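Local coordinates for protein aeromonas extracellular serine protease (PDB 3WQB) that cleaves peptide bonds after paired basic residues, one of them lysine, as a secreted calcium-binding serine protease that activates the host kallikrein/kinin system, at residues A[31-37]-A[291-295]. The protein carries 1 engineered substitution. Residues are numbered along the deposited sequence; the frame is centred on the assembly and turned at random.
Sequences LQDQQWY and PAMVT
Tyr37 and Met293 form the tight part of this contact. The methyl CE of Met293 lies over one face of the Tyr37 ring, 3.5 Å from its centroid, a CH-pi contact displaced toward the rim. CB of Gln35 covers the opposite face, so the ring is held between the two. Met293 reaches this place because its chain bends at both chi2 (-70°) and chi3 (-78°). The same bend sets SD obliquely to two rings, 4.3 Å from the Tyr37 centroid and 4.9 Å from that of the Trp36 six-membered ring, as Met-aromatic contacts. Tyr37 OH donates to Val294 O at 2.7 Å and accepts a bond from Gln35 NE2 at 2.9 Å. These two bonds fix the hydroxyl at the end of a buried ring. Gln35 NE2 also bonds Lys133 O, next to Thr132 of a calcium site.

Two parts of the subtilisin-type catalytic domain, 254 positions apart at their closest ends, meet here. Its N-terminal loop, with a 3-10 turn at 32-34, packs on the short strand 293-296, which pairs with 328-329. Ile122 of helix 115-124 and Thr282 of strand 277-282 touch both Tyr37 and Met293.

Trp36 NE1 donates to Ala292 O at 2.8 Å. The bond is bent (144° at the hydrogen), and the nitrogen sits above the carbonyl plane. CB of Pro291 approaches the same pyrrole part of the indole obliquely.

Packing is looser toward Leu31 and Gln34. CD1 of Leu31 comes no nearer than 4.2 Å to Val294 CG1. Val294 is still well buried, its CG2 against Gln34 O. Between the two backbones a water donates to Gln34 O and Ala292 O and accepts from Val294 N. Gln34 is the partly exposed member here, and its amide turns to Gly45 and Asp44.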
loop_
_atom_site.group_PDB
_atom_site.type_symbol
_atom_site.label_atom_id
_atom_site.label_comp_id
_atom_site.label_asym_id
_atom_site.label_seq_id
_atom_site.Cartn_x
_atom_site.Cartn_y
_atom_site.Cartn_z
ATOM N N LEU A 31 -22.660 -10.362 15.997
ATOM C CA LEU A 31 -21.478 -9.577 16.351
ATOM C C LEU A 31 -21.433 -8.190 15.715
ATOM O O LEU A 31 -20.481 -7.430 15.948
ATOM C CB LEU A 31 -20.190 -10.341 16.009
ATOM C CG LEU A 31 -20.042 -11.747 16.587
ATOM C CD1 LEU A 31 -18.763 -12.360 16.040
ATOM C CD2 LEU A 31 -20.019 -11.730 18.108
ATOM N N GLN A 32 -22.444 -7.836 14.924
ATOM C CA GLN A 32 -22.351 -6.584 14.159
ATOM C C GLN A 32 -22.305 -5.328 15.020
ATOM O O GLN A 32 -21.720 -4.324 14.619
ATOM C CB GLN A 32 -23.426 -6.489 13.075
ATOM C CG GLN A 32 -24.850 -6.242 13.555
ATOM C CD GLN A 32 -25.808 -6.186 12.391
ATOM O OE1 GLN A 32 -25.968 -7.165 11.664
ATOM N NE2 GLN A 32 -26.435 -5.032 12.188
ATOM N N ASP A 33 -22.901 -5.381 16.204
ATOM C CA ASP A 33 -22.843 -4.230 17.102
ATOM C C ASP A 33 -21.469 -4.027 17.732
ATOM O O ASP A 33 -21.234 -3.007 18.373
ATOM C CB ASP A 33 -23.953 -4.283 18.163
ATOM C CG ASP A 33 -25.331 -4.048 17.570
ATOM O OD1 ASP A 33 -25.460 -3.200 16.656
ATOM O OD2 ASP A 33 -26.289 -4.711 18.020
ATOM N N GLN A 34 -20.567 -4.992 17.534
ATOM C CA GLN A 34 -19.180 -4.840 17.967
ATOM C C GLN A 34 -18.208 -4.560 16.818
ATOM O O GLN A 34 -16.990 -4.491 17.023
ATOM C CB GLN A 34 -18.745 -6.027 18.836
ATOM C CG GLN A 34 -19.367 -5.978 20.229
ATOM C CD GLN A 34 -18.685 -4.999 21.157
ATOM O OE1 GLN A 34 -18.214 -3.942 20.735
ATOM N NE2 GLN A 34 -18.609 -5.353 22.430
ATOM N N GLN A 35 -18.759 -4.387 15.617
ATOM C CA GLN A 35 -17.986 -3.924 14.456
ATOM C C GLN A 35 -18.074 -2.391 14.421
ATOM O O GLN A 35 -18.900 -1.813 13.712
ATOM C CB GLN A 35 -18.539 -4.527 13.168
ATOM C CG GLN A 35 -18.418 -6.043 13.078
ATOM C CD GLN A 35 -19.113 -6.583 11.848
ATOM O OE1 GLN A 35 -20.222 -7.114 11.932
ATOM N NE2 GLN A 35 -18.479 -6.426 10.691
ATOM N N TRP A 36 -17.227 -1.740 15.211
ATOM C CA TRP A 36 -17.277 -0.280 15.331
ATOM C C TRP A 36 -16.978 0.390 14.005
ATOM O O TRP A 36 -17.335 1.543 13.808
ATOM C CB TRP A 36 -16.293 0.225 16.408
ATOM C CG TRP A 36 -14.859 -0.098 16.071
ATOM C CD1 TRP A 36 -14.178 -1.226 16.420
ATOM C CD2 TRP A 36 -13.956 0.685 15.274
ATOM N NE1 TRP A 36 -12.900 -1.191 15.906
ATOM C CE2 TRP A 36 -12.739 -0.031 15.197
ATOM C CE3 TRP A 36 -14.052 1.929 14.631
ATOM C CZ2 TRP A 36 -11.627 0.448 14.489
ATOM C CZ3 TRP A 36 -12.944 2.410 13.936
ATOM C CH2 TRP A 36 -11.740 1.670 13.880
ATOM N N TYR A 37 -16.296 -0.320 13.116
ATOM C CA TYR A 37 -15.958 0.246 11.826
ATOM C C TYR A 37 -17.172 0.424 10.920
ATOM O O TYR A 37 -17.185 1.313 10.063
ATOM C CB TYR A 37 -14.843 -0.556 11.144
ATOM C CG TYR A 37 -15.088 -2.037 10.960
ATOM C CD1 TYR A 37 -14.743 -2.953 11.963
ATOM C CD2 TYR A 37 -15.585 -2.533 9.761
ATOM C CE1 TYR A 37 -14.911 -4.330 11.770
ATOM C CE2 TYR A 37 -15.765 -3.901 9.565
ATOM C CZ TYR A 37 -15.431 -4.790 10.578
ATOM O OH TYR A 37 -15.590 -6.139 10.382
ATOM N N PRO A 291 -9.983 -0.954 20.619
ATOM C CA PRO A 291 -10.659 -1.755 19.589
ATOM C C PRO A 291 -9.813 -2.071 18.358
ATOM O O PRO A 291 -9.024 -1.239 17.883
ATOM C CB PRO A 291 -11.860 -0.882 19.188
ATOM C CG PRO A 291 -12.097 -0.032 20.380
ATOM C CD PRO A 291 -10.726 0.287 20.895
ATOM N N ALA A 292 -9.997 -3.283 17.851
ATOM C CA ALA A 292 -9.543 -3.636 16.510
ATOM C C ALA A 292 -10.747 -4.124 15.693
ATOM O O ALA A 292 -11.884 -3.751 16.003
ATOM C CB ALA A 292 -8.401 -4.653 16.553
ATOM N N MET A 293 -10.521 -4.954 14.676
ATOM C CA MET A 293 -11.567 -5.279 13.708
ATOM C C MET A 293 -12.152 -6.661 13.987
ATOM O O MET A 293 -11.476 -7.684 13.808
ATOM C CB MET A 293 -11.010 -5.226 12.282
ATOM C CG MET A 293 -10.230 -3.961 11.927
ATOM S SD MET A 293 -11.220 -2.456 11.783
ATOM C CE MET A 293 -11.913 -2.723 10.165
ATOM N N VAL A 294 -13.410 -6.684 14.417
ATOM C CA VAL A 294 -14.130 -7.943 14.589
ATOM C C VAL A 294 -14.528 -8.474 13.216
ATOM O O VAL A 294 -15.182 -7.784 12.428
ATOM C CB VAL A 294 -15.358 -7.776 15.506
ATOM C CG1 VAL A 294 -16.204 -9.053 15.517
ATOM C CG2 VAL A 294 -14.894 -7.400 16.916
ATOM N N THR A 295 -14.115 -9.704 12.926
ATOM C CA THR A 295 -14.245 -10.244 11.582
ATOM C C THR A 295 -14.221 -11.777 11.586
ATOM O O THR A 295 -14.158 -12.404 12.646
ATOM C CB THR A 295 -13.117 -9.684 10.670
ATOM O OG1 THR A 295 -13.361 -10.054 9.309
ATOM C CG2 THR A 295 -11.741 -10.174 11.112
HETATM O O HOH W 1 -14.629 -4.215 15.379
#